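Local coordinates for protein glia-derived nexin (Homo sapiens, PDB 4DY0) that inhibits serine proteases such as thrombin, trypsin and urokinase, binds heparin, and promotes neurite extension by inhibiting thrombin, at residues K184-V189 / Q271-K276; P199-L204 / V328-T333; N221-P226 / P350-D355; F360-N365 / A369-G374. All blocks are in the same frame, centred on the assembly; numbering follows the deposited sequence.

All four contacts are largely buried. Contacts 1, 2 and 3 crowd into one end of the serpin fold, with neighbouring centres about 10 to 13 Å apart, and contact 4 lies closest to the centre of the chain. Contacts 1 and 2 are neighbours: strand 195-213, which carries one segment of contact 2, lies between the two strands of contact 1, and the salt bridge from Lys276 to Glu330 joins the contacts. Contact 3 brings in strand 351-353, which pairs with strand 266-284 of contact 1. Contacts 1 to 3 join their segments by side-chain packing, without hydrogen bonds across. Contact 4 is a hairpin, zipped by backbone hydrogen bonds and lined with aromatic rings.

Contact 1 (K184-V189 / Q271-K276); sequences KKRTFV and QVILPK
Arg186 reaches over Ile273, and its side chain carries the larger share of this contact. The two side chains cross at about a right angle. CB of Arg186 is directed at segment 271-276, and CG lies beside the backbone N (chi1 -57°). The chain then runs extended to NE, which lays its outer half across the isoleucine. CD is the first atom to touch, 3.9 Å from Ile273 CG2. NE lies 3.9 Å from Ile273 CD1. CZ follows at 4.0 Å from the same CD1. This methyl group sits over the centre of one face of the guanidinium, 3.9 Å above its plane. The flat cation is thus packed against an aliphatic tip on that face, with no hydrogen bond to segment 271-276.

Phe188 makes the second touch. Its CD1 comes within 4.4 Å of Pro275 CG, and the proline approaches the ring obliquely. This contact is apolar and loose. The nearest CA atoms of the two segments, those of Phe188 and Pro275, are 8.4 Å apart, so the strands are not direct neighbours.

Strand 195-213 pairs antiparallel with both strand 184-189 and strand 266-284, and Met200 packs on Arg186, Phe188 and Ile273. Pro357 and Pro379 also touch the Phe188 side chain. Strands 184-189, 195-213, 266-284 and 351-353 follow one another in serpin sheet C, so the contact reaches across one intervening strand.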
loop_
_atom_site.group_PDB
_atom_site.type_symbol
_atom_site.label_atom_id
_atom_site.label_comp_id
_atom_site.label_asym_id
_atom_site.label_seq_id
_atom_site.Cartn_x
_atom_site.Cartn_y
_atom_site.Cartn_z
ATOM N N LYS A 184 -11.396 6.720 -24.565
ATOM C CA LYS A 184 -12.220 5.805 -25.347
ATOM C C LYS A 184 -12.191 4.387 -24.782
ATOM O O LYS A 184 -11.200 3.966 -24.182
ATOM C CB LYS A 184 -11.763 5.789 -26.810
ATOM C CG LYS A 184 -12.015 7.088 -27.560
ATOM N N LYS A 185 -13.279 3.649 -24.975
ATOM C CA LYS A 185 -13.296 2.251 -24.587
ATOM C C LYS A 185 -12.357 1.462 -25.496
ATOM O O LYS A 185 -12.410 1.596 -26.718
ATOM C CB LYS A 185 -14.719 1.691 -24.630
ATOM C CG LYS A 185 -15.590 2.173 -23.474
ATOM C CD LYS A 185 -16.981 1.565 -23.516
ATOM N N ARG A 186 -11.480 0.664 -24.893
ATOM C CA ARG A 186 -10.515 -0.132 -25.649
ATOM C C ARG A 186 -10.363 -1.522 -25.048
ATOM O O ARG A 186 -10.758 -1.761 -23.913
ATOM C CB ARG A 186 -9.152 0.561 -25.691
ATOM C CG ARG A 186 -9.185 1.959 -26.283
ATOM C CD ARG A 186 -7.789 2.559 -26.367
ATOM N NE ARG A 186 -7.814 3.936 -26.857
ATOM C CZ ARG A 186 -7.665 4.281 -28.133
ATOM N NH1 ARG A 186 -7.479 3.350 -29.062
ATOM N NH2 ARG A 186 -7.704 5.560 -28.481
ATOM N N THR A 187 -9.779 -2.432 -25.814
ATOM C CA THR A 187 -9.595 -3.805 -25.370
ATOM C C THR A 187 -8.490 -3.967 -24.319
ATOM O O THR A 187 -7.353 -3.536 -24.520
ATOM C CB THR A 187 -9.277 -4.731 -26.554
ATOM O OG1 THR A 187 -10.370 -4.716 -27.481
ATOM C CG2 THR A 187 -9.046 -6.157 -26.071
ATOM N N PHE A 188 -8.842 -4.594 -23.200
ATOM C CA PHE A 188 -7.870 -5.018 -22.204
ATOM C C PHE A 188 -7.908 -6.544 -22.194
ATOM O O PHE A 188 -8.972 -7.132 -22.044
ATOM C CB PHE A 188 -8.233 -4.448 -20.825
ATOM C CG PHE A 188 -7.244 -4.787 -19.739
ATOM C CD1 PHE A 188 -6.229 -3.903 -19.401
ATOM C CD2 PHE A 188 -7.332 -5.988 -19.049
ATOM C CE1 PHE A 188 -5.315 -4.214 -18.398
ATOM C CE2 PHE A 188 -6.423 -6.304 -18.048
ATOM C CZ PHE A 188 -5.413 -5.415 -17.723
ATOM N N VAL A 189 -6.765 -7.190 -22.399
ATOM C CA VAL A 189 -6.724 -8.649 -22.366
ATOM C C VAL A 189 -6.276 -9.123 -20.988
ATOM O O VAL A 189 -5.112 -8.973 -20.618
ATOM C CB VAL A 189 -5.798 -9.231 -23.447
ATOM C CG1 VAL A 189 -5.805 -10.750 -23.376
ATOM C CG2 VAL A 189 -6.245 -8.780 -24.824
ATOM N N GLN A 271 3.024 8.111 -26.732
ATOM C CA GLN A 271 1.574 7.948 -26.689
ATOM C C GLN A 271 1.204 7.013 -25.542
ATOM O O GLN A 271 1.419 5.803 -25.625
ATOM C CB GLN A 271 1.045 7.387 -28.010
ATOM C CG GLN A 271 0.400 8.423 -28.922
ATOM C CD GLN A 271 -0.967 8.869 -28.430
ATOM O OE1 GLN A 271 -1.578 9.770 -29.002
ATOM N NE2 GLN A 271 -1.455 8.235 -27.369
ATOM N N VAL A 272 0.659 7.578 -24.471
ATOM C CA VAL A 272 0.277 6.795 -23.302
ATOM C C VAL A 272 -1.191 6.411 -23.367
ATOM O O VAL A 272 -2.048 7.244 -23.648
ATOM C CB VAL A 272 0.524 7.563 -21.990
ATOM C CG1 VAL A 272 0.142 6.702 -20.795
ATOM C CG2 VAL A 272 1.982 7.998 -21.895
ATOM N N ILE A 273 -1.475 5.140 -23.117
ATOM C CA ILE A 273 -2.849 4.660 -23.086
ATOM C C ILE A 273 -3.040 3.798 -21.841
ATOM O O ILE A 273 -2.368 2.780 -21.662
ATOM C CB ILE A 273 -3.210 3.926 -24.383
ATOM C CG1 ILE A 273 -3.185 4.921 -25.549
ATOM C CG2 ILE A 273 -4.579 3.259 -24.278
ATOM C CD1 ILE A 273 -3.926 4.456 -26.771
ATOM N N LEU A 274 -3.952 4.236 -20.980
ATOM C CA LEU A 274 -4.013 3.786 -19.594
ATOM C C LEU A 274 -5.472 3.614 -19.182
ATOM O O LEU A 274 -6.291 4.495 -19.435
ATOM C CB LEU A 274 -3.371 4.861 -18.713
ATOM C CG LEU A 274 -2.802 4.551 -17.333
ATOM C CD1 LEU A 274 -2.789 5.823 -16.513
ATOM C CD2 LEU A 274 -3.605 3.484 -16.627
ATOM N N PRO A 275 -5.813 2.479 -18.554
ATOM C CA PRO A 275 -7.186 2.332 -18.097
ATOM C C PRO A 275 -7.587 3.449 -17.145
ATOM O O PRO A 275 -6.828 3.805 -16.236
ATOM C CB PRO A 275 -7.160 1.001 -17.348
ATOM C CG PRO A 275 -6.089 0.232 -18.020
ATOM C CD PRO A 275 -5.032 1.250 -18.347
ATOM N N LYS A 276 -8.762 4.016 -17.374
ATOM C CA LYS A 276 -9.371 4.908 -16.406
ATOM C C LYS A 276 -10.184 4.021 -15.468
ATOM O O LYS A 276 -11.134 3.371 -15.896
ATOM C CB LYS A 276 -10.269 5.923 -17.114
ATOM C CG LYS A 276 -11.447 6.404 -16.280
ATOM C CD LYS A 276 -11.926 7.779 -16.722
ATOM C CE LYS A 276 -13.189 8.166 -15.974
ATOM N NZ LYS A 276 -13.076 9.531 -15.400
#

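Contact 2 (P199-L204 / V328-T333); sequences PMLAQL and VSEDGT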
loop_
_atom_site.group_PDB
_atom_site.type_symbol
_atom_site.label_atom_id
_atom_site.label_comp_id
_atom_site.label_asym_id
_atom_site.label_seq_id
_atom_site.Cartn_x
_atom_site.Cartn_y
_atom_site.Cartn_z
ATOM N N PRO A 199 -12.637 1.692 -20.404
ATOM C CA PRO A 199 -12.359 3.095 -20.693
ATOM C C PRO A 199 -10.875 3.352 -20.483
ATOM O O PRO A 199 -10.327 2.987 -19.439
ATOM C CB PRO A 199 -13.165 3.850 -19.626
ATOM C CG PRO A 199 -14.050 2.833 -18.969
ATOM C CD PRO A 199 -13.400 1.512 -19.159
ATOM N N MET A 200 -10.218 3.961 -21.461
ATOM C CA MET A 200 -8.801 4.253 -21.306
ATOM C C MET A 200 -8.433 5.700 -21.605
ATOM O O MET A 200 -8.867 6.272 -22.605
ATOM C CB MET A 200 -7.958 3.300 -22.148
ATOM C CG MET A 200 -8.043 1.861 -21.684
ATOM S SD MET A 200 -6.741 0.856 -22.393
ATOM C CE MET A 200 -7.273 -0.787 -21.905
ATOM N N LEU A 201 -7.631 6.277 -20.718
ATOM C CA LEU A 201 -7.072 7.603 -20.916
ATOM C C LEU A 201 -5.997 7.531 -21.987
ATOM O O LEU A 201 -5.291 6.524 -22.099
ATOM C CB LEU A 201 -6.443 8.101 -19.616
ATOM C CG LEU A 201 -7.229 7.857 -18.324
ATOM C CD1 LEU A 201 -6.343 8.069 -17.105
ATOM C CD2 LEU A 201 -8.465 8.739 -18.257
ATOM N N ALA A 202 -5.868 8.599 -22.770
ATOM C CA ALA A 202 -4.825 8.678 -23.789
ATOM C C ALA A 202 -4.303 10.095 -23.934
ATOM O O ALA A 202 -5.074 11.050 -23.955
ATOM C CB ALA A 202 -5.343 8.179 -25.124
ATOM N N GLN A 203 -2.987 10.226 -24.032
ATOM C CA GLN A 203 -2.377 11.504 -24.349
ATOM C C GLN A 203 -0.990 11.295 -24.939
ATOM O O GLN A 203 -0.298 10.330 -24.610
ATOM C CB GLN A 203 -2.290 12.387 -23.106
ATOM C CG GLN A 203 -1.084 12.103 -22.233
ATOM C CD GLN A 203 -0.963 13.077 -21.085
ATOM O OE1 GLN A 203 -0.235 14.067 -21.173
ATOM N NE2 GLN A 203 -1.689 12.813 -20.003
ATOM N N LEU A 204 -0.598 12.202 -25.823
ATOM C CA LEU A 204 0.735 12.199 -26.392
ATOM C C LEU A 204 1.509 13.297 -25.685
ATOM O O LEU A 204 1.133 14.468 -25.745
ATOM C CB LEU A 204 0.667 12.492 -27.890
ATOM C CG LEU A 204 1.796 11.974 -28.781
ATOM C CD1 LEU A 204 1.735 12.641 -30.153
ATOM C CD2 LEU A 204 3.154 12.191 -28.137
ATOM N N VAL A 328 -7.797 6.375 -10.814
ATOM C CA VAL A 328 -7.021 6.867 -11.936
ATOM C C VAL A 328 -7.963 7.518 -12.940
ATOM O O VAL A 328 -8.799 6.843 -13.540
ATOM C CB VAL A 328 -6.232 5.727 -12.599
ATOM C CG1 VAL A 328 -5.469 6.239 -13.803
ATOM C CG2 VAL A 328 -5.283 5.103 -11.588
ATOM N N SER A 329 -7.833 8.832 -13.110
ATOM C CA SER A 329 -8.752 9.590 -13.958
ATOM C C SER A 329 -8.030 10.611 -14.837
ATOM O O SER A 329 -6.799 10.652 -14.870
ATOM C CB SER A 329 -9.799 10.293 -13.095
ATOM O OG SER A 329 -10.868 10.785 -13.883
ATOM N N GLU A 330 -8.808 11.436 -15.538
ATOM C CA GLU A 330 -8.270 12.451 -16.445
ATOM C C GLU A 330 -7.634 13.629 -15.709
ATOM O O GLU A 330 -6.632 14.190 -16.160
ATOM C CB GLU A 330 -9.372 12.995 -17.367
ATOM C CG GLU A 330 -9.833 12.051 -18.467
ATOM C CD GLU A 330 -11.033 11.210 -18.071
ATOM O OE1 GLU A 330 -11.352 11.142 -16.865
ATOM O OE2 GLU A 330 -11.658 10.613 -18.972
ATOM N N ASP A 331 -8.228 13.997 -14.577
ATOM C CA ASP A 331 -7.941 15.272 -13.910
ATOM C C ASP A 331 -6.459 15.566 -13.665
ATOM O O ASP A 331 -5.732 14.758 -13.082
ATOM C CB ASP A 331 -8.729 15.375 -12.598
ATOM C CG ASP A 331 -10.205 15.032 -12.769
ATOM O OD1 ASP A 331 -11.053 15.768 -12.224
ATOM O OD2 ASP A 331 -10.520 14.029 -13.445
ATOM N N GLY A 332 -6.028 16.743 -14.107
ATOM C CA GLY A 332 -4.659 17.207 -13.907
ATOM C C GLY A 332 -4.547 18.708 -14.123
ATOM O O GLY A 332 -5.527 19.434 -13.981
ATOM N N THR A 333 -3.351 19.171 -14.474
ATOM C CA THR A 333 -3.113 20.594 -14.708
ATOM C C THR A 333 -3.162 20.960 -16.191
ATOM O O THR A 333 -2.855 20.137 -17.055
ATOM C CB THR A 333 -1.762 21.040 -14.121
ATOM O OG1 THR A 333 -1.881 21.164 -12.699
ATOM C CG2 THR A 333 -1.344 22.380 -14.708
#
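Leu201 and Glu330 mark the closest backbone approach, with their CA atoms 6.7 Å apart. Residues 199-204 are extended, part of strand 195-213. Residues 328-333 leave the end of strand 319-328 as an irregular loop, probably the proximal hinge of the serpin reactive-centre loop, whose reactive bond is predicted at Arg346-Ser347. At Glu330 the backbone turns into a helix-like conformation (phi/psi -73°/-36°), and the loop bends there. No hydrogen bond joins the two segments. Between them runs strand 266-284, which pairs antiparallel with both 195-213 and 319-328.

Leu201 spans the gap, with its CB directed at the loop. CD1 meets Val328 CG1 at 3.9 Å, an apolar contact at the last residue of the strand. The same CD1 lies 3.4 Å from Ser329 O, a backbone oxygen that accepts a hydrogen bond from Trp174 NE1.

The Glu330 chain is bent at its second torsion (chi2 93°), which turns a face of the carboxylate to Leu201 CD2. Its oxygens are held by other residues: OE1 forms a salt bridge with Lys276 NZ, and OE2 is hydrogen-bonded to Thr183 OG1. These two partners probably fix the rotation of the carboxylate. Lys276 NZ also bonds Ser329 OG. Leu201 CD2 lies over one face of the Glu330 carboxylate, 3.6 Å from its CD, and also touches Glu330 CG at 3.6 Å.

Contact 3 (N221-P226 / P350-D355); sequences NFIELP and PWFIVD
Phe352 carries CG anti to its backbone N (chi1 -163°), which sends its ring across to strand 221-226. There Ile223 has CG1 in the anti place, while CG2 stands between the backbone N and the carbonyl carbon. That torsion sets CG2 over the phenylalanine. The methyl carbon lies 3.6 Å from the centroid of the Phe352 ring and 20° off its normal. This is a CH-pi contact over one face, offset toward the rim. The closest ring atoms are CE2 and CZ of Phe352, each 3.4 Å from Ile223 CG2. CB of Ile223 joins in, 3.8 Å from Phe352 CE1. The side chains point in opposed directions and overlap along their flanks.

The ring also meets the strand backbone. Phe352 CE1 is 3.6 Å from Phe222 C, and Phe222 N lies at the ring edge, in its plane. Asn221 adds its CB, 3.7 Å from the same CE1. Phe352 therefore spans three successive residues of the strand, with no hydrogen bond across the two segments.

The two strands run nearly perpendicular, at 92°, so they pack crosswise and do not pair. Strand 351-353, on the C-terminal side of the reactive-centre loop, belongs to serpin sheet C and pairs in parallel with strand 266-284. Strand 221-226, in sheet B, lies between strands 195-213 and 232-239. Val272, Phe207, Cys209 and Ile236 pack on Ile223, and Leu238 packs on Phe352.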
loop_
_atom_site.group_PDB
_atom_site.type_symbol
_atom_site.label_atom_id
_atom_site.label_comp_id
_atom_site.label_asym_id
_atom_site.label_seq_id
_atom_site.Cartn_x
_atom_site.Cartn_y
_atom_site.Cartn_z
ATOM N N ASN A 221 8.466 -3.172 -19.838
ATOM C CA ASN A 221 8.563 -1.720 -19.975
ATOM C C ASN A 221 8.005 -1.021 -18.746
ATOM O O ASN A 221 7.128 -1.556 -18.068
ATOM C CB ASN A 221 7.800 -1.245 -21.215
ATOM C CG ASN A 221 8.314 -1.876 -22.500
ATOM O OD1 ASN A 221 9.490 -1.751 -22.845
ATOM N ND2 ASN A 221 7.427 -2.551 -23.219
ATOM N N PHE A 222 8.508 0.176 -18.462
ATOM C CA PHE A 222 8.006 0.946 -17.331
ATOM C C PHE A 222 7.982 2.441 -17.609
ATOM O O PHE A 222 8.778 2.957 -18.391
ATOM C CB PHE A 222 8.808 0.646 -16.058
ATOM C CG PHE A 222 10.293 0.659 -16.261
ATOM C CD1 PHE A 222 11.021 1.822 -16.064
ATOM C CD2 PHE A 222 10.961 -0.491 -16.649
ATOM C CE1 PHE A 222 12.386 1.841 -16.253
ATOM C CE2 PHE A 222 12.329 -0.482 -16.838
ATOM C CZ PHE A 222 13.044 0.685 -16.642
ATOM N N ILE A 223 7.061 3.135 -16.955
ATOM C CA ILE A 223 6.889 4.555 -17.182
ATOM C C ILE A 223 6.583 5.292 -15.882
ATOM O O ILE A 223 5.978 4.733 -14.965
ATOM C CB ILE A 223 5.771 4.813 -18.212
ATOM C CG1 ILE A 223 5.670 6.308 -18.534
ATOM C CG2 ILE A 223 4.446 4.266 -17.710
ATOM C CD1 ILE A 223 4.909 6.595 -19.815
ATOM N N GLU A 224 7.015 6.548 -15.808
ATOM C CA GLU A 224 6.696 7.405 -14.672
ATOM C C GLU A 224 5.710 8.509 -15.062
ATOM O O GLU A 224 5.935 9.255 -16.014
ATOM C CB GLU A 224 7.964 8.020 -14.088
ATOM C CG GLU A 224 7.716 8.824 -12.820
ATOM C CD GLU A 224 8.962 9.533 -12.324
ATOM O OE1 GLU A 224 9.699 10.104 -13.160
ATOM O OE2 GLU A 224 9.201 9.524 -11.097
ATOM N N LEU A 225 4.611 8.597 -14.325
ATOM C CA LEU A 225 3.627 9.643 -14.542
ATOM C C LEU A 225 3.559 10.500 -13.291
ATOM O O LEU A 225 2.976 10.092 -12.290
ATOM C CB LEU A 225 2.254 9.037 -14.817
ATOM C CG LEU A 225 2.069 8.157 -16.049
ATOM C CD1 LEU A 225 3.092 7.045 -16.076
ATOM C CD2 LEU A 225 0.671 7.582 -16.022
ATOM N N PRO A 226 4.171 11.688 -13.335
ATOM C CA PRO A 226 4.207 12.550 -12.153
ATOM C C PRO A 226 2.875 13.247 -11.870
ATOM O O PRO A 226 2.119 13.554 -12.797
ATOM C CB PRO A 226 5.279 13.582 -12.510
ATOM C CG PRO A 226 5.285 13.623 -14.000
ATOM C CD PRO A 226 4.950 12.238 -14.460
ATOM N N PRO A 350 7.108 6.242 -29.886
ATOM C CA PRO A 350 6.814 4.948 -29.272
ATOM C C PRO A 350 5.503 4.987 -28.486
ATOM O O PRO A 350 5.038 6.063 -28.101
ATOM C CB PRO A 350 8.000 4.727 -28.329
ATOM C CG PRO A 350 8.507 6.105 -28.027
ATOM C CD PRO A 350 8.272 6.905 -29.272
ATOM N N TRP A 351 4.911 3.820 -28.263
ATOM C CA TRP A 351 3.655 3.727 -27.528
ATOM C C TRP A 351 3.851 3.029 -26.194
ATOM O O TRP A 351 4.690 2.137 -26.068
ATOM C CB TRP A 351 2.609 2.982 -28.357
ATOM C CG TRP A 351 2.125 3.763 -29.533
ATOM C CD1 TRP A 351 2.877 4.218 -30.577
ATOM C CD2 TRP A 351 0.781 4.185 -29.793
ATOM N NE1 TRP A 351 2.085 4.899 -31.470
ATOM C CE2 TRP A 351 0.793 4.893 -31.011
ATOM C CE3 TRP A 351 -0.431 4.035 -29.113
ATOM C CZ2 TRP A 351 -0.359 5.449 -31.564
ATOM C CZ3 TRP A 351 -1.576 4.588 -29.665
ATOM C CH2 TRP A 351 -1.531 5.286 -30.879
ATOM N N PHE A 352 3.089 3.459 -25.192
ATOM C CA PHE A 352 3.024 2.748 -23.925
ATOM C C PHE A 352 1.559 2.447 -23.626
ATOM O O PHE A 352 0.849 3.265 -23.034
ATOM C CB PHE A 352 3.654 3.562 -22.802
ATOM C CG PHE A 352 3.990 2.748 -21.578
ATOM C CD1 PHE A 352 5.291 2.334 -21.340
ATOM C CD2 PHE A 352 3.005 2.395 -20.670
ATOM C CE1 PHE A 352 5.605 1.585 -20.217
ATOM C CE2 PHE A 352 3.313 1.644 -19.544
ATOM C CZ PHE A 352 4.615 1.241 -19.318
ATOM N N ILE A 353 1.112 1.275 -24.065
ATOM C CA ILE A 353 -0.294 0.913 -23.971
ATOM C C ILE A 353 -0.521 -0.132 -22.891
ATOM O O ILE A 353 -0.076 -1.272 -23.013
ATOM C CB ILE A 353 -0.830 0.370 -25.307
ATOM C CG1 ILE A 353 -0.534 1.359 -26.438
ATOM C CG2 ILE A 353 -2.325 0.081 -25.202
ATOM C CD1 ILE A 353 -0.646 0.754 -27.824
ATOM N N VAL A 354 -1.226 0.266 -21.840
ATOM C CA VAL A 354 -1.487 -0.618 -20.721
ATOM C C VAL A 354 -2.749 -1.435 -20.977
ATOM O O VAL A 354 -3.817 -1.107 -20.465
ATOM C CB VAL A 354 -1.641 0.188 -19.421
ATOM C CG1 VAL A 354 -1.997 -0.725 -18.269
ATOM C CG2 VAL A 354 -0.359 0.945 -19.125
ATOM N N ASP A 355 -2.618 -2.500 -21.767
ATOM C CA ASP A 355 -3.774 -3.286 -22.204
ATOM C C ASP A 355 -3.738 -4.741 -21.723
ATOM O O ASP A 355 -4.506 -5.576 -22.195
ATOM C CB ASP A 355 -3.894 -3.241 -23.730
ATOM C CG ASP A 355 -2.642 -3.753 -24.433
ATOM O OD1 ASP A 355 -1.696 -4.184 -23.742
ATOM O OD2 ASP A 355 -2.599 -3.723 -25.682
#

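Contact 4 (F360-N365 / A369-G374); sequences FFIRHN and AVLFMG
Backbone hydrogen bonds zip Phe360-His364 to Ala369-Gly374 as antiparallel strands. At one end Phe360 and Gly374 exchange two bonds, Phe360 N to Gly374 O at 3.0 Å and Gly374 N to Phe360 O at 2.9 Å. Ile362 N gives its hydrogen to Phe372 O, from well above the carbonyl plane. Ile362 O accepts twice. Leu371 N comes nearly along the C=O axis at 2.8 Å, but its N-H is bent (130°). Phe372 N lies on a lone pair, longer at 3.3 Å yet straighter. Toward the turn, His364 N bonds Ala369 O.

Aromatic contacts line both faces of the hairpin. On one face, Phe361 and Met373 lie side by side. Met373 SD is 3.4 Å from Phe361 CE2 in an oblique Met-aromatic contact, while Val370 CG1 meets the ring edge. On the other face, the Phe360 ring covers Gly374. Gly374 CA makes a CH-pi contact over that ring, 4.2 Å from its centroid. Phe360 CG stands between the backbone N and the carbonyl carbon (chi1 79°), which turns the ring over the neighbouring strand.

Aliphatic packing completes this face. Ile362 CB is 3.4 Å from Phe372 CB, and both side chains point the same way, with Ile326 packed on each.

Polar side chains gather near the turn. Arg363 NH2 bonds Asn365 OD1, and His364 bonds Thr367 and Asn85.

Leu371 and Phe372 both face Ile362, which is a classic beta bulge within a beta hairpin of the serpin fold.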
loop_
_atom_site.group_PDB
_atom_site.type_symbol
_atom_site.label_atom_id
_atom_site.label_comp_id
_atom_site.label_asym_id
_atom_site.label_seq_id
_atom_site.Cartn_x
_atom_site.Cartn_y
_atom_site.Cartn_z
ATOM N N PHE A 360 1.813 -1.491 -10.659
ATOM C CA PHE A 360 1.992 -0.064 -10.467
ATOM C C PHE A 360 2.429 0.280 -9.053
ATOM O O PHE A 360 2.075 -0.418 -8.097
ATOM C CB PHE A 360 0.737 0.720 -10.869
ATOM C CG PHE A 360 -0.352 0.706 -9.840
ATOM C CD1 PHE A 360 -1.405 -0.187 -9.937
ATOM C CD2 PHE A 360 -0.341 1.610 -8.784
ATOM C CE1 PHE A 360 -2.422 -0.189 -8.987
ATOM C CE2 PHE A 360 -1.350 1.612 -7.835
ATOM C CZ PHE A 360 -2.391 0.714 -7.937
ATOM N N PHE A 361 3.221 1.344 -8.946
ATOM C CA PHE A 361 3.635 1.900 -7.665
ATOM C C PHE A 361 3.126 3.324 -7.565
ATOM O O PHE A 361 2.992 4.012 -8.573
ATOM C CB PHE A 361 5.161 1.979 -7.570
ATOM C CG PHE A 361 5.846 0.657 -7.456
ATOM C CD1 PHE A 361 6.472 0.093 -8.554
ATOM C CD2 PHE A 361 5.898 -0.010 -6.242
ATOM C CE1 PHE A 361 7.121 -1.123 -8.449
ATOM C CE2 PHE A 361 6.545 -1.223 -6.128
ATOM C CZ PHE A 361 7.157 -1.783 -7.234
ATOM N N ILE A 362 2.870 3.768 -6.343
ATOM C CA ILE A 362 2.721 5.182 -6.058
ATOM C C ILE A 362 3.851 5.537 -5.104
ATOM O O ILE A 362 3.934 4.996 -4.004
ATOM C CB ILE A 362 1.358 5.512 -5.412
ATOM C CG1 ILE A 362 0.223 5.214 -6.385
ATOM C CG2 ILE A 362 1.300 6.981 -4.998
ATOM C CD1 ILE A 362 0.207 6.140 -7.574
ATOM N N ARG A 363 4.729 6.436 -5.532
ATOM C CA ARG A 363 5.933 6.741 -4.776
ATOM C C ARG A 363 5.967 8.193 -4.302
ATOM O O ARG A 363 5.651 9.112 -5.059
ATOM C CB ARG A 363 7.159 6.446 -5.640
ATOM C CG ARG A 363 8.488 6.486 -4.914
ATOM C CD ARG A 363 9.586 5.907 -5.803
ATOM N NE ARG A 363 10.862 5.797 -5.106
ATOM C CZ ARG A 363 11.815 6.723 -5.143
ATOM N NH1 ARG A 363 12.949 6.542 -4.476
ATOM N NH2 ARG A 363 11.633 7.833 -5.845
ATOM N N HIS A 364 6.340 8.387 -3.042
ATOM C CA HIS A 364 6.639 9.711 -2.522
ATOM C C HIS A 364 8.144 9.895 -2.656
ATOM O O HIS A 364 8.921 9.350 -1.874
ATOM C CB HIS A 364 6.197 9.830 -1.063
ATOM C CG HIS A 364 6.337 11.209 -0.495
ATOM N ND1 HIS A 364 7.356 11.561 0.365
ATOM C CD2 HIS A 364 5.582 12.322 -0.657
ATOM C CE1 HIS A 364 7.225 12.831 0.704
ATOM N NE2 HIS A 364 6.157 13.317 0.097
ATOM N N ASN A 365 8.549 10.656 -3.663
ATOM C CA ASN A 365 9.951 10.713 -4.074
ATOM C C ASN A 365 10.929 11.344 -3.075
ATOM O O ASN A 365 12.067 10.888 -2.950
ATOM C CB ASN A 365 10.058 11.350 -5.465
ATOM C CG ASN A 365 9.262 10.577 -6.512
ATOM O OD1 ASN A 365 9.490 9.385 -6.718
ATOM N ND2 ASN A 365 8.318 11.248 -7.166
ATOM N N ALA A 369 9.289 6.763 0.048
ATOM C CA ALA A 369 8.238 5.884 0.555
ATOM C C ALA A 369 7.371 5.351 -0.573
ATOM O O ALA A 369 6.952 6.104 -1.450
ATOM C CB ALA A 369 7.382 6.603 1.582
ATOM N N VAL A 370 7.107 4.049 -0.549
ATOM C CA VAL A 370 6.202 3.438 -1.515
ATOM C C VAL A 370 4.811 3.373 -0.907
ATOM O O VAL A 370 4.510 2.481 -0.116
ATOM C CB VAL A 370 6.662 2.022 -1.910
ATOM C CG1 VAL A 370 5.773 1.463 -3.010
ATOM C CG2 VAL A 370 8.120 2.050 -2.362
ATOM N N LEU A 371 3.969 4.334 -1.271
ATOM C CA LEU A 371 2.640 4.465 -0.684
ATOM C C LEU A 371 1.673 3.401 -1.203
ATOM O O LEU A 371 0.819 2.917 -0.462
ATOM C CB LEU A 371 2.087 5.864 -0.952
ATOM C CG LEU A 371 3.087 6.997 -0.691
ATOM C CD1 LEU A 371 2.489 8.355 -1.028
ATOM C CD2 LEU A 371 3.571 6.966 0.746
ATOM N N PHE A 372 1.810 3.047 -2.477
ATOM C CA PHE A 372 0.951 2.043 -3.094
ATOM C C PHE A 372 1.777 1.073 -3.911
ATOM O O PHE A 372 2.757 1.458 -4.558
ATOM C CB PHE A 372 -0.055 2.687 -4.050
ATOM C CG PHE A 372 -1.225 3.339 -3.378
ATOM C CD1 PHE A 372 -1.104 4.598 -2.806
ATOM C CD2 PHE A 372 -2.460 2.718 -3.360
ATOM C CE1 PHE A 372 -2.191 5.211 -2.207
ATOM C CE2 PHE A 372 -3.552 3.328 -2.761
ATOM C CZ PHE A 372 -3.415 4.576 -2.183
ATOM N N MET A 373 1.359 -0.185 -3.893
ATOM C CA MET A 373 1.869 -1.177 -4.820
ATOM C C MET A 373 0.697 -2.059 -5.233
ATOM O O MET A 373 -0.038 -2.572 -4.384
ATOM C CB MET A 373 2.972 -2.007 -4.174
ATOM C CG MET A 373 3.637 -2.988 -5.124
ATOM S SD MET A 373 5.084 -3.762 -4.387
ATOM C CE MET A 373 5.775 -4.621 -5.806
ATOM N N GLY A 374 0.509 -2.229 -6.535
ATOM C CA GLY A 374 -0.650 -2.962 -7.006
ATOM C C GLY A 374 -0.406 -3.858 -8.202
ATOM O O GLY A 374 0.407 -3.553 -9.082
#